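Local atomic coordinates of methyl-accepting chemotaxis protein (PDB entry 4EXO), a protein that probably senses small-molecule chemoeffectors in the periplasm as a chemotaxis receptor, its PAS-like Cache domain binding pyruvate. Residues H114-L125 against L138-D146; L49-F60 against L71-E79. One frame throughout, in Å; residues are numbered along the deposited sequence. Where two conformers were deposited one is given.

Contact 1. Residues H114-L125 against L138-D146; sequences HKPTINAQAPKL and LGTGIYIDD. With PYR (pyruvic acid), chain B.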
loop_
_atom_site.group_PDB
_atom_site.type_symbol
_atom_site.label_atom_id
_atom_site.label_comp_id
_atom_site.label_asym_id
_atom_site.label_seq_id
_atom_site.Cartn_x
_atom_site.Cartn_y
_atom_site.Cartn_z
ATOM N N HIS A 114 -15.843 -7.739 -12.229
ATOM C CA HIS A 114 -14.915 -8.860 -12.416
ATOM C C HIS A 114 -13.996 -8.982 -11.185
ATOM O O HIS A 114 -13.406 -8.004 -10.727
ATOM C CB HIS A 114 -14.079 -8.597 -13.662
ATOM C CG HIS A 114 -12.938 -9.559 -13.858
ATOM N ND1 HIS A 114 -11.653 -9.281 -13.444
ATOM C CD2 HIS A 114 -12.881 -10.750 -14.498
ATOM C CE1 HIS A 114 -10.853 -10.274 -13.799
ATOM N NE2 HIS A 114 -11.573 -11.171 -14.459
ATOM N N LYS A 115 -13.877 -10.196 -10.661
ATOM C CA LYS A 115 -12.968 -10.480 -9.561
ATOM C C LYS A 115 -11.818 -11.375 -10.108
ATOM O O LYS A 115 -12.076 -12.502 -10.547
ATOM C CB LYS A 115 -13.735 -11.240 -8.471
ATOM C CG LYS A 115 -12.884 -11.649 -7.268
ATOM C CD LYS A 115 -13.762 -12.296 -6.177
ATOM C CE LYS A 115 -12.921 -12.720 -4.983
ATOM N NZ LYS A 115 -13.739 -13.340 -3.875
ATOM N N PRO A 116 -10.568 -10.867 -10.114
ATOM C CA PRO A 116 -9.468 -11.603 -10.765
ATOM C C PRO A 116 -9.364 -13.066 -10.370
ATOM O O PRO A 116 -9.208 -13.924 -11.264
ATOM C CB PRO A 116 -8.220 -10.811 -10.355
ATOM C CG PRO A 116 -8.755 -9.335 -10.354
ATOM C CD PRO A 116 -10.171 -9.491 -9.723
ATOM N N THR A 117 -9.452 -13.383 -9.082
ATOM C CA THR A 117 -9.149 -14.758 -8.655
ATOM C C THR A 117 -10.187 -15.809 -9.097
ATOM O O THR A 117 -9.942 -17.008 -8.918
ATOM C CB THR A 117 -8.918 -14.875 -7.121
ATOM O OG1 THR A 117 -10.055 -14.367 -6.404
ATOM C CG2 THR A 117 -7.626 -14.131 -6.680
ATOM N N ILE A 118 -11.346 -15.381 -9.613
ATOM C CA ILE A 118 -12.364 -16.324 -10.141
ATOM C C ILE A 118 -12.790 -15.990 -11.567
ATOM O O ILE A 118 -13.642 -16.677 -12.153
ATOM C CB ILE A 118 -13.645 -16.413 -9.237
ATOM C CG1 ILE A 118 -14.342 -15.031 -9.119
ATOM C CG2 ILE A 118 -13.283 -16.991 -7.862
ATOM C CD1 ILE A 118 -15.744 -15.066 -8.349
ATOM N N ASN A 119 -12.196 -14.940 -12.133
ATOM C CA ASN A 119 -12.560 -14.487 -13.470
ATOM C C ASN A 119 -14.086 -14.461 -13.701
ATOM O O ASN A 119 -14.590 -15.023 -14.701
ATOM C CB ASN A 119 -11.856 -15.346 -14.578
ATOM C CG ASN A 119 -11.995 -14.732 -15.964
ATOM O OD1 ASN A 119 -12.160 -13.502 -16.099
ATOM N ND2 ASN A 119 -11.934 -15.564 -17.005
ATOM N N ALA A 120 -14.830 -13.827 -12.780
ATOM C CA ALA A 120 -16.285 -13.742 -12.898
ATOM C C ALA A 120 -16.734 -12.558 -12.040
ATOM O O ALA A 120 -15.990 -12.114 -11.192
ATOM C CB ALA A 120 -16.935 -15.069 -12.355
ATOM N N GLN A 121 -17.950 -12.049 -12.276
ATOM C CA GLN A 121 -18.490 -10.949 -11.440
ATOM C C GLN A 121 -18.647 -11.343 -9.993
ATOM O O GLN A 121 -19.046 -12.469 -9.689
ATOM C CB GLN A 121 -19.865 -10.503 -12.009
ATOM C CG GLN A 121 -19.791 -10.082 -13.456
ATOM C CD GLN A 121 -19.091 -8.737 -13.584
ATOM O OE1 GLN A 121 -19.451 -7.769 -12.891
ATOM N NE2 GLN A 121 -18.078 -8.672 -14.451
ATOM N N ALA A 122 -18.337 -10.428 -9.079
ATOM C CA ALA A 122 -18.559 -10.626 -7.653
ATOM C C ALA A 122 -18.845 -9.295 -6.967
ATOM O O ALA A 122 -18.338 -8.258 -7.413
ATOM C CB ALA A 122 -17.347 -11.266 -6.969
ATOM N N PRO A 123 -19.602 -9.329 -5.858
ATOM C CA PRO A 123 -19.851 -8.071 -5.137
ATOM C C PRO A 123 -18.582 -7.470 -4.548
ATOM O O PRO A 123 -17.741 -8.193 -3.969
ATOM C CB PRO A 123 -20.860 -8.452 -4.044
ATOM C CG PRO A 123 -20.810 -9.935 -3.937
ATOM C CD PRO A 123 -20.363 -10.465 -5.291
ATOM N N LYS A 124 -18.475 -6.146 -4.664
ATOM C CA LYS A 124 -17.266 -5.416 -4.284
ATOM C C LYS A 124 -17.653 -4.166 -3.497
ATOM O O LYS A 124 -18.771 -3.635 -3.645
ATOM C CB LYS A 124 -16.571 -4.989 -5.603
ATOM C CG LYS A 124 -15.213 -4.332 -5.505
ATOM C CD LYS A 124 -14.620 -4.193 -6.928
ATOM C CE LYS A 124 -13.162 -3.666 -6.901
ATOM N NZ LYS A 124 -12.526 -3.712 -8.282
ATOM N N LEU A 125 -16.721 -3.688 -2.673
ATOM C CA LEU A 125 -16.845 -2.356 -2.091
ATOM C C LEU A 125 -15.684 -1.522 -2.621
ATOM O O LEU A 125 -14.545 -1.805 -2.323
ATOM C CB LEU A 125 -16.833 -2.407 -0.565
ATOM C CG LEU A 125 -16.742 -1.033 0.158
ATOM C CD1 LEU A 125 -17.952 -0.156 -0.228
ATOM C CD2 LEU A 125 -16.693 -1.262 1.664
ATOM N N LEU A 138 -9.239 7.997 -8.978
ATOM C CA LEU A 138 -8.379 6.813 -8.755
ATOM C C LEU A 138 -9.072 5.943 -7.707
ATOM O O LEU A 138 -9.420 6.448 -6.651
ATOM C CB LEU A 138 -7.016 7.260 -8.221
ATOM C CG LEU A 138 -5.991 6.169 -7.836
ATOM C CD1 LEU A 138 -5.612 5.332 -9.083
ATOM C CD2 LEU A 138 -4.725 6.774 -7.195
ATOM N N GLY A 139 -9.227 4.649 -7.985
ATOM C CA GLY A 139 -10.019 3.778 -7.113
ATOM C C GLY A 139 -9.398 2.410 -6.889
ATOM O O GLY A 139 -8.537 1.990 -7.653
ATOM N N THR A 140 -9.848 1.727 -5.843
ATOM C CA THR A 140 -9.517 0.337 -5.626
ATOM C C THR A 140 -10.728 -0.254 -4.900
ATOM O O THR A 140 -11.795 0.385 -4.840
ATOM C CB THR A 140 -8.175 0.151 -4.824
ATOM O OG1 THR A 140 -7.918 -1.268 -4.691
ATOM C CG2 THR A 140 -8.270 0.752 -3.419
ATOM N N GLY A 141 -10.613 -1.462 -4.364
ATOM C CA GLY A 141 -11.788 -2.080 -3.724
ATOM C C GLY A 141 -11.447 -3.383 -3.044
ATOM O O GLY A 141 -10.349 -3.924 -3.230
ATOM N N ILE A 142 -12.373 -3.856 -2.212
ATOM C CA ILE A 142 -12.274 -5.184 -1.585
ATOM C C ILE A 142 -13.514 -5.991 -1.987
ATOM O O ILE A 142 -14.617 -5.426 -2.079
ATOM C CB ILE A 142 -12.152 -5.050 -0.053
ATOM C CG1 ILE A 142 -10.850 -4.320 0.295
ATOM C CG2 ILE A 142 -12.210 -6.401 0.645
ATOM C CD1 ILE A 142 -10.637 -4.125 1.763
ATOM N N TYR A 143 -13.361 -7.293 -2.219
ATOM C CA TYR A 143 -14.526 -8.102 -2.629
ATOM C C TYR A 143 -15.265 -8.610 -1.394
ATOM O O TYR A 143 -14.650 -8.980 -0.408
ATOM C CB TYR A 143 -14.105 -9.225 -3.592
ATOM C CG TYR A 143 -13.684 -8.619 -4.932
ATOM C CD1 TYR A 143 -14.616 -8.489 -5.979
ATOM C CD2 TYR A 143 -12.398 -8.130 -5.136
ATOM C CE1 TYR A 143 -14.266 -7.905 -7.185
ATOM C CE2 TYR A 143 -12.034 -7.537 -6.346
ATOM C CZ TYR A 143 -12.961 -7.431 -7.363
ATOM O OH TYR A 143 -12.608 -6.852 -8.568
ATOM N N ILE A 144 -16.584 -8.570 -1.414
ATOM C CA ILE A 144 -17.325 -8.876 -0.190
ATOM C C ILE A 144 -18.102 -10.189 -0.270
ATOM O O ILE A 144 -18.853 -10.525 0.662
ATOM C CB ILE A 144 -18.242 -7.714 0.258
ATOM C CG1 ILE A 144 -19.129 -7.225 -0.884
ATOM C CG2 ILE A 144 -17.409 -6.522 0.777
ATOM C CD1 ILE A 144 -19.981 -6.055 -0.465
ATOM N N ASP A 145 -17.911 -10.932 -1.358
ATOM C CA ASP A 145 -18.583 -12.237 -1.518
ATOM C C ASP A 145 -18.451 -13.187 -0.312
ATOM O O ASP A 145 -19.364 -13.993 -0.077
ATOM C CB ASP A 145 -18.294 -12.937 -2.871
ATOM C CG ASP A 145 -16.811 -12.906 -3.289
ATOM O OD1 ASP A 145 -15.985 -12.126 -2.753
ATOM O OD2 ASP A 145 -16.476 -13.684 -4.210
ATOM N N ASP A 146 -17.347 -13.104 0.437
ATOM C CA ASP A 146 -17.322 -13.626 1.826
ATOM C C ASP A 146 -18.390 -12.921 2.724
ATOM O O ASP A 146 -18.092 -12.233 3.715
ATOM C CB ASP A 146 -15.902 -13.595 2.454
ATOM C CG ASP A 146 -15.098 -12.363 2.052
ATOM O OD1 ASP A 146 -15.562 -11.235 2.342
ATOM O OD2 ASP A 146 -14.005 -12.521 1.445
HETATM C C PYR B . -13.042 -1.819 -11.179
HETATM O O PYR B . -13.627 -2.162 -10.051
HETATM O OXT PYR B . -12.027 -2.541 -11.614
HETATM C CA PYR B . -13.492 -0.706 -11.927
HETATM O O3 PYR B . -12.862 -0.447 -13.012
HETATM C CB PYR B . -14.681 0.166 -11.542
HETATM O O HOH W 1 -13.086 -13.385 -1.030
#

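Contact 2. Residues L49-F60 against L71-E79; sequences LKAMRFESDGYF and LHAIKPSLE. With PYR (pyruvic acid), chain B.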
loop_
_atom_site.group_PDB
_atom_site.type_symbol
_atom_site.label_atom_id
_atom_site.label_comp_id
_atom_site.label_asym_id
_atom_site.label_seq_id
_atom_site.Cartn_x
_atom_site.Cartn_y
_atom_site.Cartn_z
ATOM N N LEU A 49 1.110 2.549 -10.747
ATOM C CA LEU A 49 -0.172 2.178 -10.103
ATOM C C LEU A 49 -0.718 0.865 -10.663
ATOM O O LEU A 49 -1.334 0.087 -9.936
ATOM C CB LEU A 49 -1.208 3.283 -10.290
ATOM C CG LEU A 49 -0.965 4.597 -9.507
ATOM C CD1 LEU A 49 -1.762 5.722 -10.163
ATOM C CD2 LEU A 49 -1.371 4.395 -8.056
ATOM N N LYS A 50 -0.492 0.608 -11.948
ATOM C CA LYS A 50 -0.938 -0.658 -12.534
ATOM C C LYS A 50 -0.167 -1.886 -12.064
ATOM O O LYS A 50 -0.679 -2.997 -12.127
ATOM C CB LYS A 50 -0.883 -0.567 -14.061
ATOM C CG LYS A 50 -2.037 0.280 -14.618
ATOM C CD LYS A 50 -1.836 0.568 -16.118
ATOM C CE LYS A 50 -1.871 -0.671 -16.968
ATOM N NZ LYS A 50 -1.756 -0.225 -18.403
ATOM N N ALA A 51 1.053 -1.691 -11.570
ATOM C CA ALA A 51 1.811 -2.824 -10.994
ATOM C C ALA A 51 1.438 -3.165 -9.542
ATOM O O ALA A 51 1.619 -4.316 -9.085
ATOM C CB ALA A 51 3.299 -2.523 -11.095
HETATM N N MSE A 52 0.943 -2.173 -8.789
HETATM C CA MSE A 52 0.656 -2.374 -7.366
HETATM C C MSE A 52 -0.455 -3.374 -7.023
HETATM O O MSE A 52 -1.539 -3.400 -7.657
HETATM C CB MSE A 52 0.351 -1.020 -6.677
HETATM C CG MSE A 52 1.598 -0.163 -6.594
HETATM SE SE MSE A 52 1.245 1.666 -6.035
HETATM C CE MSE A 52 0.979 1.256 -4.214
ATOM N N ARG A 53 -0.186 -4.196 -6.009
ATOM C CA ARG A 53 -1.218 -5.103 -5.466
ATOM C C ARG A 53 -1.146 -5.138 -3.957
ATOM O O ARG A 53 -0.037 -5.135 -3.402
ATOM C CB ARG A 53 -1.000 -6.548 -5.980
ATOM C CG ARG A 53 -1.038 -6.686 -7.495
ATOM C CD ARG A 53 -2.499 -6.655 -8.020
ATOM N NE ARG A 53 -2.525 -6.976 -9.456
ATOM C CZ ARG A 53 -2.116 -6.151 -10.417
ATOM N NH1 ARG A 53 -1.672 -4.916 -10.119
ATOM N NH2 ARG A 53 -2.199 -6.540 -11.694
ATOM N N PHE A 54 -2.300 -5.203 -3.285
ATOM C CA PHE A 54 -2.297 -5.582 -1.868
ATOM C C PHE A 54 -2.772 -7.027 -1.618
ATOM O O PHE A 54 -2.729 -7.516 -0.480
ATOM C CB PHE A 54 -3.062 -4.566 -0.991
ATOM C CG PHE A 54 -4.516 -4.316 -1.418
ATOM C CD1 PHE A 54 -5.547 -5.121 -0.936
ATOM C CD2 PHE A 54 -4.834 -3.277 -2.272
ATOM C CE1 PHE A 54 -6.913 -4.882 -1.319
ATOM C CE2 PHE A 54 -6.211 -3.027 -2.657
ATOM C CZ PHE A 54 -7.224 -3.839 -2.173
ATOM N N GLU A 55 -3.241 -7.670 -2.688
ATOM C CA GLU A 55 -3.535 -9.104 -2.776
ATOM C C GLU A 55 -3.891 -9.339 -4.248
ATOM O O GLU A 55 -3.964 -8.397 -5.049
ATOM C CB GLU A 55 -4.680 -9.529 -1.844
ATOM C CG GLU A 55 -6.000 -8.756 -2.083
ATOM C CD GLU A 55 -7.126 -9.204 -1.142
ATOM O OE1 GLU A 55 -7.595 -10.354 -1.281
ATOM O OE2 GLU A 55 -7.539 -8.404 -0.274
ATOM N N SER A 56 -4.082 -10.593 -4.630
ATOM C CA SER A 56 -4.385 -10.900 -6.028
ATOM C C SER A 56 -5.583 -10.112 -6.568
ATOM O O SER A 56 -5.570 -9.652 -7.744
ATOM C CB SER A 56 -4.603 -12.405 -6.216
ATOM O OG SER A 56 -3.338 -13.059 -6.158
ATOM N N ASP A 57 -6.568 -9.872 -5.698
ATOM C CA ASP A 57 -7.781 -9.147 -6.115
ATOM C C ASP A 57 -7.730 -7.656 -5.761
ATOM O O ASP A 57 -8.740 -6.981 -5.840
ATOM C CB ASP A 57 -8.995 -9.765 -5.427
ATOM C CG ASP A 57 -9.326 -11.153 -5.983
ATOM O OD1 ASP A 57 -9.291 -11.313 -7.215
ATOM O OD2 ASP A 57 -9.627 -12.065 -5.191
ATOM N N GLY A 58 -6.567 -7.179 -5.346
ATOM C CA GLY A 58 -6.431 -5.840 -4.763
ATOM C C GLY A 58 -5.595 -4.961 -5.667
ATOM O O GLY A 58 -4.367 -5.028 -5.619
ATOM N N TYR A 59 -6.251 -4.115 -6.482
ATOM C CA TYR A 59 -5.577 -3.378 -7.559
ATOM C C TYR A 59 -6.233 -2.015 -7.785
ATOM O O TYR A 59 -7.331 -1.752 -7.251
ATOM C CB TYR A 59 -5.675 -4.191 -8.890
ATOM C CG TYR A 59 -7.123 -4.362 -9.363
ATOM C CD1 TYR A 59 -7.721 -3.410 -10.192
ATOM C CD2 TYR A 59 -7.899 -5.456 -8.930
ATOM C CE1 TYR A 59 -9.067 -3.545 -10.634
ATOM C CE2 TYR A 59 -9.252 -5.631 -9.354
ATOM C CZ TYR A 59 -9.818 -4.654 -10.217
ATOM O OH TYR A 59 -11.123 -4.796 -10.630
ATOM N N PHE A 60 -5.564 -1.167 -8.578
ATOM C CA PHE A 60 -6.080 0.165 -8.916
ATOM C C PHE A 60 -6.687 0.280 -10.313
ATOM O O PHE A 60 -6.254 -0.414 -11.270
ATOM C CB PHE A 60 -4.962 1.204 -8.836
ATOM C CG PHE A 60 -4.498 1.480 -7.451
ATOM C CD1 PHE A 60 -5.232 2.320 -6.611
ATOM C CD2 PHE A 60 -3.314 0.914 -6.987
ATOM C CE1 PHE A 60 -4.805 2.602 -5.314
ATOM C CE2 PHE A 60 -2.851 1.181 -5.669
ATOM C CZ PHE A 60 -3.605 2.019 -4.819
ATOM N N LEU A 71 -6.674 4.318 -16.495
ATOM C CA LEU A 71 -5.753 3.188 -16.284
ATOM C C LEU A 71 -6.544 2.040 -15.731
ATOM O O LEU A 71 -7.540 2.260 -15.021
ATOM C CB LEU A 71 -4.608 3.590 -15.354
ATOM C CG LEU A 71 -4.966 3.873 -13.881
ATOM C CD1 LEU A 71 -4.738 2.633 -12.957
ATOM C CD2 LEU A 71 -4.136 5.051 -13.369
ATOM N N HIS A 72 -6.167 0.806 -16.064
ATOM C CA HIS A 72 -6.825 -0.342 -15.416
ATOM C C HIS A 72 -5.777 -1.448 -15.242
ATOM O O HIS A 72 -5.189 -1.913 -16.235
ATOM C CB HIS A 72 -8.053 -0.850 -16.216
ATOM C CG HIS A 72 -9.008 -1.620 -15.351
ATOM N ND1 HIS A 72 -8.746 -2.908 -14.907
ATOM C CD2 HIS A 72 -10.153 -1.232 -14.738
ATOM C CE1 HIS A 72 -9.732 -3.299 -14.111
ATOM N NE2 HIS A 72 -10.595 -2.298 -13.991
ATOM N N ALA A 73 -5.503 -1.823 -13.992
ATOM C CA ALA A 73 -4.408 -2.766 -13.698
ATOM C C ALA A 73 -4.680 -4.165 -14.267
ATOM O O ALA A 73 -3.744 -4.870 -14.635
ATOM C CB ALA A 73 -4.183 -2.889 -12.169
ATOM N N ILE A 74 -5.948 -4.565 -14.276
ATOM C CA ILE A 74 -6.344 -5.928 -14.661
ATOM C C ILE A 74 -6.650 -6.062 -16.163
ATOM O O ILE A 74 -6.274 -7.064 -16.802
ATOM C CB ILE A 74 -7.564 -6.386 -13.814
ATOM C CG1 ILE A 74 -7.220 -6.345 -12.289
ATOM C CG2 ILE A 74 -8.117 -7.780 -14.234
ATOM C CD1 ILE A 74 -6.008 -7.286 -11.857
ATOM N N LYS A 75 -7.382 -5.089 -16.699
ATOM C CA LYS A 75 -7.825 -5.160 -18.095
ATOM C C LYS A 75 -7.424 -3.861 -18.783
ATOM O O LYS A 75 -8.268 -2.937 -18.949
ATOM C CB LYS A 75 -9.337 -5.381 -18.152
ATOM C CG LYS A 75 -9.865 -5.710 -19.616
ATOM C CD LYS A 75 -11.380 -5.917 -19.587
ATOM C CE LYS A 75 -11.939 -6.176 -21.005
ATOM N NZ LYS A 75 -13.395 -6.493 -20.842
ATOM N N PRO A 76 -6.142 -3.759 -19.189
ATOM C CA PRO A 76 -5.685 -2.480 -19.769
ATOM C C PRO A 76 -6.327 -2.110 -21.116
ATOM O O PRO A 76 -6.257 -0.942 -21.502
ATOM C CB PRO A 76 -4.168 -2.668 -19.878
ATOM C CG PRO A 76 -3.994 -4.181 -19.991
ATOM C CD PRO A 76 -5.017 -4.726 -19.057
ATOM N N SER A 77 -6.988 -3.073 -21.776
ATOM C CA SER A 77 -7.820 -2.797 -22.948
ATOM C C SER A 77 -9.028 -1.877 -22.680
ATOM O O SER A 77 -9.616 -1.337 -23.625
ATOM C CB SER A 77 -8.249 -4.092 -23.665
ATOM O OG SER A 77 -9.114 -4.885 -22.873
ATOM N N LEU A 78 -9.367 -1.639 -21.407
ATOM C CA LEU A 78 -10.431 -0.664 -21.076
ATOM C C LEU A 78 -9.944 0.765 -21.272
ATOM O O LEU A 78 -10.765 1.691 -21.377
ATOM C CB LEU A 78 -10.934 -0.837 -19.614
ATOM C CG LEU A 78 -11.641 -2.167 -19.324
ATOM C CD1 LEU A 78 -12.150 -2.193 -17.834
ATOM C CD2 LEU A 78 -12.800 -2.397 -20.329
ATOM N N GLU A 79 -8.622 0.951 -21.294
ATOM C CA GLU A 79 -8.035 2.314 -21.276
ATOM C C GLU A 79 -8.447 3.054 -22.548
ATOM O O GLU A 79 -8.367 2.491 -23.657
ATOM C CB GLU A 79 -6.510 2.273 -21.091
ATOM C CG GLU A 79 -6.102 1.741 -19.683
ATOM C CD GLU A 79 -4.626 1.418 -19.509
ATOM O OE1 GLU A 79 -3.815 1.697 -20.419
ATOM O OE2 GLU A 79 -4.283 0.874 -18.431
HETATM C C PYR B . -13.042 -1.819 -11.179
HETATM O O PYR B . -13.627 -2.162 -10.051
HETATM O OXT PYR B . -12.027 -2.541 -11.614
HETATM C CA PYR B . -13.492 -0.706 -11.927
HETATM O O3 PYR B . -12.862 -0.447 -13.012
HETATM C CB PYR B . -14.681 0.166 -11.542
HETATM O O HOH W 2 -1.075 -5.282 -13.979
#

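Contact 1. Residues H114-L125 against L138-D146
The ring of Y143 lies clamped between two lysine chains, a compact example of how aliphatic stems can sheathe an aromatic. K115 runs over one face, its CG 3.8 Å from the ring centroid, in a CH-pi contact close to the ring normal; K124 covers the opposite face, its CG set off toward the rim. With CG anti to the backbone N (chi1 178°) and every later torsion also extended, K115 runs antiparallel to the tyrosine side chain and carries its ammonium to D145. There NZ sits 2.8 Å from both OD1 and OD2, in a forked salt bridge on the side where both syn lone pairs converge; a water joins the same NZ to D146 OD2. K124, equally straight, brings its NZ 2.6 Å from the pyruvate carboxylate O and donates a longer bond, 3.2 Å, to Y143 OH. That hydroxyl gives its own proton to H114 O at 2.6 Å, which ties the hydroxyl end of the ring to strand 108-115, next but one in the sheet. The backbones pair as an antiparallel hairpin: L125 and I142 exchange two hydrogen bonds, K124 faces Y143 as a non-hydrogen-bonded pair, and I144 N reaches P123 O at 2.8 Å. P123 CB also packs on I144 CG1. The contact thus joins strands 120-131 and 136-143 at the open end of their hairpin, away from its turn; strand 108-115 flanks K124, while L125 and I142 turn to the other face of the antiparallel sheet, against the long helix 2-28.

Contact 2. Residues L49-F60 against L71-E79
I74 packs over the face of Y59, a pocket residue, an example of second-shell packing behind a ligand-binding ring. I74 CG1 stands over the centre of the Y59 ring, 3.4 Å from the centroid and almost on its normal, a snug CH-pi contact in which the isoleucine branch comes in broadside to the ring. A73 CB rests on Y59 CB, and L71 spreads its two methyls, CD2 toward L49 CD1 and CD1 toward the CG of K50 and the backbone O of F60.

A salt bridge joins K50 to E79. K50 bends at chi3 (64°) and brings NZ 2.8 Å from E79 OE2, on the syn lone pair; the anti lone pair of that oxygen accepts H72 N, while OE1 forms a salt bridge with K46. One carboxylate therefore fastens helix 42-51 to strand 69-72.

Among the remaining polar links, A73 N donates to F60 O at 3.2 Å. R53 NH1 reaches K50 O and M52 O, both lying in the guanidinium plane, and a water bridges R53 NH2, K50 O and A73 O.

The rings of Y59 and H72 meet obliquely, their planes at 50°, and both address one pyruvate oxygen: OXT lies 2.6 Å from Y59 OH and 2.8 Å from H72 NE2. On the far side of the imidazole, ND1 accepts K75 N at 3.1 Å, which would fix the ring's rotation and leave NE2 as the donor toward the ligand. A tyrosine packed by I74 and a histidine held by K75 N, both donating to one carboxylate oxygen, form part of the small-ligand pocket of this single Cache domain, a PAS-like sensor fold.

Contacts 1 and 2, with centres about 12 Å apart, supply complementary parts of one pyruvate site: each holds one of the two carboxylate oxygens, which are thus divided between the contacts, and Y63 adds a further hydrogen bond. Direct links also join them: T140 OG1 lies 2.7 Å from Y59 O and T117 OG1 2.6 Å from D57 OD2, both probable hydrogen bonds, and the Y59 and Y143 hydroxyls are hydrogen-bonded. Beside the ligand K124 NZ and Y59 OH approach to 2.9 Å as a close polar pair. Both contacts reach the same antiparallel sheet, and 49-60 also touches the second subunit, where R53 N bonds to T27 OG1 of that chain.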